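Local coordinates for protein Pcdhgc3 (Mus musculus, PDB 4ZI8), which probably acts as a calcium-dependent cell-adhesion protein and may help establish and maintain specific neuronal connections in the brain, here represented by its first three extracellular cadherin domains, at residues Q116-G128 / L204-A216. Numbering follows the deposited sequence.
With CA (calcium ion), chain O; CA (calcium ion), chain N; CA (calcium ion), chain P.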
loop_
_atom_site.group_PDB
_atom_site.type_symbol
_atom_site.label_atom_id
_atom_site.label_comp_id
_atom_site.label_asym_id
_atom_site.label_seq_id
_atom_site.Cartn_x
_atom_site.Cartn_y
_atom_site.Cartn_z
ATOM N N GLN B 116 17.570 41.104 -14.674
ATOM C CA GLN B 116 16.332 40.881 -13.940
ATOM C C GLN B 116 15.488 39.779 -14.564
ATOM O O GLN B 116 15.375 39.705 -15.778
ATOM C CB GLN B 116 15.526 42.171 -13.874
ATOM C CG GLN B 116 16.296 43.313 -13.172
ATOM C CD GLN B 116 15.666 44.674 -13.390
ATOM O OE1 GLN B 116 15.015 44.920 -14.414
ATOM N NE2 GLN B 116 15.876 45.582 -12.435
ATOM N N ASP B 117 14.858 38.965 -13.714
ATOM C CA ASP B 117 14.038 37.822 -14.150
ATOM C C ASP B 117 12.808 38.228 -14.885
ATOM O O ASP B 117 12.137 39.157 -14.477
ATOM C CB ASP B 117 13.614 36.976 -12.943
ATOM C CG ASP B 117 13.007 35.640 -13.347
ATOM O OD1 ASP B 117 13.536 34.983 -14.269
ATOM O OD2 ASP B 117 12.010 35.214 -12.724
ATOM N N ILE B 118 12.478 37.530 -15.971
ATOM C CA ILE B 118 11.131 37.639 -16.501
ATOM C C ILE B 118 10.519 36.241 -16.464
ATOM O O ILE B 118 11.231 35.218 -16.383
ATOM C CB ILE B 118 11.074 38.248 -17.959
ATOM C CG1 ILE B 118 11.630 37.265 -18.975
ATOM C CG2 ILE B 118 11.850 39.611 -18.028
ATOM C CD1 ILE B 118 11.655 37.794 -20.427
ATOM N N ASN B 119 9.203 36.189 -16.492
ATOM C CA ASN B 119 8.530 34.896 -16.421
ATOM C C ASN B 119 8.451 34.208 -17.771
ATOM O O ASN B 119 7.330 33.969 -18.296
ATOM C CB ASN B 119 7.120 35.023 -15.834
ATOM C CG ASN B 119 6.591 33.659 -15.357
ATOM O OD1 ASN B 119 7.382 32.764 -15.056
ATOM N ND2 ASN B 119 5.277 33.479 -15.343
ATOM N N ASP B 120 9.622 33.852 -18.319
ATOM C CA ASP B 120 9.711 33.199 -19.623
ATOM C C ASP B 120 9.734 31.672 -19.538
ATOM O O ASP B 120 9.916 31.004 -20.567
ATOM C CB ASP B 120 10.950 33.687 -20.402
ATOM C CG ASP B 120 12.248 33.668 -19.579
ATOM O OD1 ASP B 120 12.206 33.525 -18.342
ATOM O OD2 ASP B 120 13.344 33.879 -20.174
ATOM N N ASN B 121 9.499 31.101 -18.357
ATOM C CA ASN B 121 9.378 29.628 -18.262
ATOM C C ASN B 121 8.109 29.121 -17.566
ATOM O O ASN B 121 7.693 29.656 -16.498
ATOM C CB ASN B 121 10.599 29.058 -17.533
ATOM C CG ASN B 121 11.906 29.334 -18.259
ATOM O OD1 ASN B 121 12.363 28.516 -19.075
ATOM N ND2 ASN B 121 12.527 30.490 -17.970
ATOM N N ASN B 122 7.500 28.107 -18.179
ATOM C CA ASN B 122 6.495 27.248 -17.529
ATOM C C ASN B 122 7.139 26.410 -16.453
ATOM O O ASN B 122 8.308 26.067 -16.571
ATOM C CB ASN B 122 5.852 26.275 -18.514
ATOM C CG ASN B 122 5.150 26.948 -19.650
ATOM O OD1 ASN B 122 4.565 28.007 -19.499
ATOM N ND2 ASN B 122 5.166 26.296 -20.813
ATOM N N PRO B 123 6.364 26.000 -15.436
ATOM C CA PRO B 123 6.876 24.875 -14.652
ATOM C C PRO B 123 7.002 23.674 -15.576
ATOM O O PRO B 123 6.366 23.709 -16.624
ATOM C CB PRO B 123 5.794 24.657 -13.575
ATOM C CG PRO B 123 5.039 25.945 -13.506
ATOM C CD PRO B 123 5.136 26.579 -14.882
ATOM N N SER B 124 7.837 22.684 -15.262
ATOM C CA SER B 124 7.805 21.435 -15.999
ATOM C C SER B 124 7.918 20.252 -15.048
ATOM O O SER B 124 8.497 20.347 -13.970
ATOM C CB SER B 124 8.920 21.360 -17.045
ATOM O OG SER B 124 10.187 21.309 -16.425
ATOM N N PHE B 125 7.332 19.142 -15.460
ATOM C CA PHE B 125 7.440 17.876 -14.731
ATOM C C PHE B 125 8.504 17.016 -15.365
ATOM O O PHE B 125 8.675 17.043 -16.570
ATOM C CB PHE B 125 6.118 17.131 -14.753
ATOM C CG PHE B 125 5.061 17.723 -13.883
ATOM C CD1 PHE B 125 5.035 17.459 -12.536
ATOM C CD2 PHE B 125 4.071 18.510 -14.425
ATOM C CE1 PHE B 125 4.046 17.971 -11.744
ATOM C CE2 PHE B 125 3.074 19.027 -13.637
ATOM C CZ PHE B 125 3.051 18.755 -12.299
ATOM N N PRO B 126 9.220 16.220 -14.570
ATOM C CA PRO B 126 10.259 15.399 -15.176
ATOM C C PRO B 126 9.751 14.194 -15.990
ATOM O O PRO B 126 10.552 13.586 -16.671
ATOM C CB PRO B 126 11.054 14.924 -13.961
ATOM C CG PRO B 126 10.059 14.832 -12.897
ATOM C CD PRO B 126 9.168 16.038 -13.113
ATOM N N THR B 127 8.469 13.848 -15.927
ATOM C CA THR B 127 7.959 12.770 -16.778
ATOM C C THR B 127 6.648 13.230 -17.384
ATOM O O THR B 127 6.064 14.196 -16.925
ATOM C CB THR B 127 7.745 11.439 -16.022
ATOM O OG1 THR B 127 6.662 11.582 -15.099
ATOM C CG2 THR B 127 8.997 11.040 -15.266
ATOM N N GLY B 128 6.218 12.568 -18.444
ATOM C CA GLY B 128 4.982 12.939 -19.105
ATOM C C GLY B 128 3.756 12.315 -18.469
ATOM O O GLY B 128 2.636 12.605 -18.883
ATOM N N LEU B 204 -2.851 16.691 -12.523
ATOM C CA LEU B 204 -2.169 17.603 -11.620
ATOM C C LEU B 204 -1.609 18.770 -12.437
ATOM O O LEU B 204 -0.875 18.561 -13.414
ATOM C CB LEU B 204 -1.027 16.907 -10.880
ATOM C CG LEU B 204 -0.161 17.721 -9.908
ATOM C CD1 LEU B 204 -0.962 18.105 -8.711
ATOM C CD2 LEU B 204 1.124 16.967 -9.511
ATOM N N THR B 205 -1.969 19.977 -12.035
ATOM C CA THR B 205 -1.483 21.198 -12.682
ATOM C C THR B 205 -0.500 21.929 -11.774
ATOM O O THR B 205 -0.819 22.205 -10.626
ATOM C CB THR B 205 -2.634 22.113 -13.033
ATOM O OG1 THR B 205 -3.450 21.460 -14.000
ATOM C CG2 THR B 205 -2.124 23.431 -13.617
ATOM N N ALA B 206 0.705 22.199 -12.268
ATOM C CA ALA B 206 1.636 23.045 -11.523
ATOM C C ALA B 206 1.566 24.468 -12.068
ATOM O O ALA B 206 1.527 24.643 -13.288
ATOM C CB ALA B 206 3.023 22.517 -11.631
ATOM N N LEU B 207 1.505 25.460 -11.176
ATOM C CA LEU B 207 1.392 26.872 -11.578
ATOM C C LEU B 207 2.472 27.746 -10.943
ATOM O O LEU B 207 2.796 27.598 -9.760
ATOM C CB LEU B 207 0.037 27.442 -11.187
ATOM C CG LEU B 207 -1.179 26.728 -11.772
ATOM C CD1 LEU B 207 -2.134 26.335 -10.630
ATOM C CD2 LEU B 207 -1.892 27.608 -12.776
ATOM N N ASP B 208 2.999 28.684 -11.715
ATOM C CA ASP B 208 3.904 29.647 -11.127
ATOM C C ASP B 208 3.054 30.838 -10.681
ATOM O O ASP B 208 1.828 30.782 -10.750
ATOM C CB ASP B 208 5.053 30.025 -12.093
ATOM C CG ASP B 208 4.609 30.810 -13.330
ATOM O OD1 ASP B 208 3.548 31.461 -13.363
ATOM O OD2 ASP B 208 5.392 30.796 -14.301
ATOM N N GLY B 209 3.674 31.912 -10.200
ATOM C CA GLY B 209 2.898 33.049 -9.754
ATOM C C GLY B 209 3.037 34.236 -10.694
ATOM O O GLY B 209 2.940 35.394 -10.280
ATOM N N GLY B 210 3.252 33.965 -11.971
ATOM C CA GLY B 210 3.254 35.050 -12.931
ATOM C C GLY B 210 1.864 35.607 -13.149
ATOM O O GLY B 210 0.882 35.091 -12.614
ATOM N N THR B 211 1.778 36.672 -13.939
ATOM C CA THR B 211 0.490 37.208 -14.348
ATOM C C THR B 211 0.451 37.274 -15.858
ATOM O O THR B 211 1.002 38.192 -16.437
ATOM C CB THR B 211 0.255 38.611 -13.788
ATOM O OG1 THR B 211 1.269 39.485 -14.303
ATOM C CG2 THR B 211 0.345 38.603 -12.276
ATOM N N PRO B 212 -0.189 36.300 -16.512
ATOM C CA PRO B 212 -0.922 35.174 -15.940
ATOM C C PRO B 212 0.002 34.101 -15.416
ATOM O O PRO B 212 1.204 34.104 -15.705
ATOM C CB PRO B 212 -1.709 34.635 -17.124
ATOM C CG PRO B 212 -0.796 34.908 -18.287
ATOM C CD PRO B 212 -0.128 36.222 -17.983
ATOM N N ALA B 213 -0.565 33.185 -14.646
ATOM C CA ALA B 213 0.192 32.073 -14.134
ATOM C C ALA B 213 0.518 31.156 -15.305
ATOM O O ALA B 213 -0.365 30.859 -16.117
ATOM C CB ALA B 213 -0.611 31.328 -13.073
ATOM N N ARG B 214 1.754 30.691 -15.395
ATOM C CA ARG B 214 2.098 29.702 -16.390
ATOM C C ARG B 214 1.970 28.356 -15.728
ATOM O O ARG B 214 2.083 28.256 -14.521
ATOM C CB ARG B 214 3.510 29.915 -16.926
ATOM C CG ARG B 214 3.669 31.329 -17.512
ATOM C CD ARG B 214 5.059 31.593 -18.100
ATOM N NE ARG B 214 5.237 30.729 -19.245
ATOM C CZ ARG B 214 5.912 31.049 -20.337
ATOM N NH1 ARG B 214 5.985 30.144 -21.298
ATOM N NH2 ARG B 214 6.512 32.241 -20.461
ATOM N N SER B 215 1.761 27.322 -16.511
ATOM C CA SER B 215 1.457 26.033 -15.912
ATOM C C SER B 215 2.015 24.856 -16.692
ATOM O O SER B 215 2.425 24.980 -17.840
ATOM C CB SER B 215 -0.055 25.890 -15.761
ATOM O OG SER B 215 -0.719 25.945 -17.021
ATOM N N ALA B 216 2.049 23.700 -16.031
ATOM C CA ALA B 216 2.333 22.425 -16.659
ATOM C C ALA B 216 1.304 21.436 -16.103
ATOM O O ALA B 216 0.781 21.644 -15.008
ATOM C CB ALA B 216 3.758 21.953 -16.352
HETATM CA CA CA O . 13.190 33.940 -16.282
HETATM CA CA CA N . 7.834 30.609 -14.418
HETATM CA CA CA P . 15.372 33.184 -19.578
HETATM O O HOH W 1 3.500 35.198 -16.895
HETATM O O HOH W 2 14.624 31.069 -20.461
HETATM O O HOH W 3 1.567 28.281 -19.683
#
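Asn-119 and Asp-208 share one calcium ion, which Asn-119 OD1 binds at 2.3 Å and Asp-208 OD2 at 2.5 Å. The backbone O of Asn-121 is a third ligand. Asp-151, Asp-153 and Asn-157 complete the site.

Hydrogen bonds surround the site. Asn-119 ND2 donates to Asp-208 OD2 (2.9 Å), which it meets from above the carboxylate plane. Asp-208 OD1 is held from opposite faces by the backbone N of Gly-210, closing an Asx turn, and by that of Arg-214. Arg-214 grips Asn-122 OD1 side-on, through NE at 2.8 Å and NH1 at 3.1 Å. Both donors sit above the same face of the amide. The Arg-214 chain bends at chi3 (66°), and its NH2 meets a lone pair of Asn-119 O at 2.9 Å. An alanine in place of Arg-214 would probably leave Asn-122 OD1 and Asn-119 O without these donors.

Apolar packing follows further along. Pro-123 CB rests on Ala-206 CB. Phe-125 puts CZ 3.8 Å from Ala-206 CB and CE1 against Leu-204 CD2, while Ala-216 O lies at the ring edge.

Asp-117, Ile-118 and Asp-120 bind a second calcium ion, and Asp-120 OD2 a third. This is the calcium-binding linker between successive cadherin domains, with its DxNDN motif docked on the second domain.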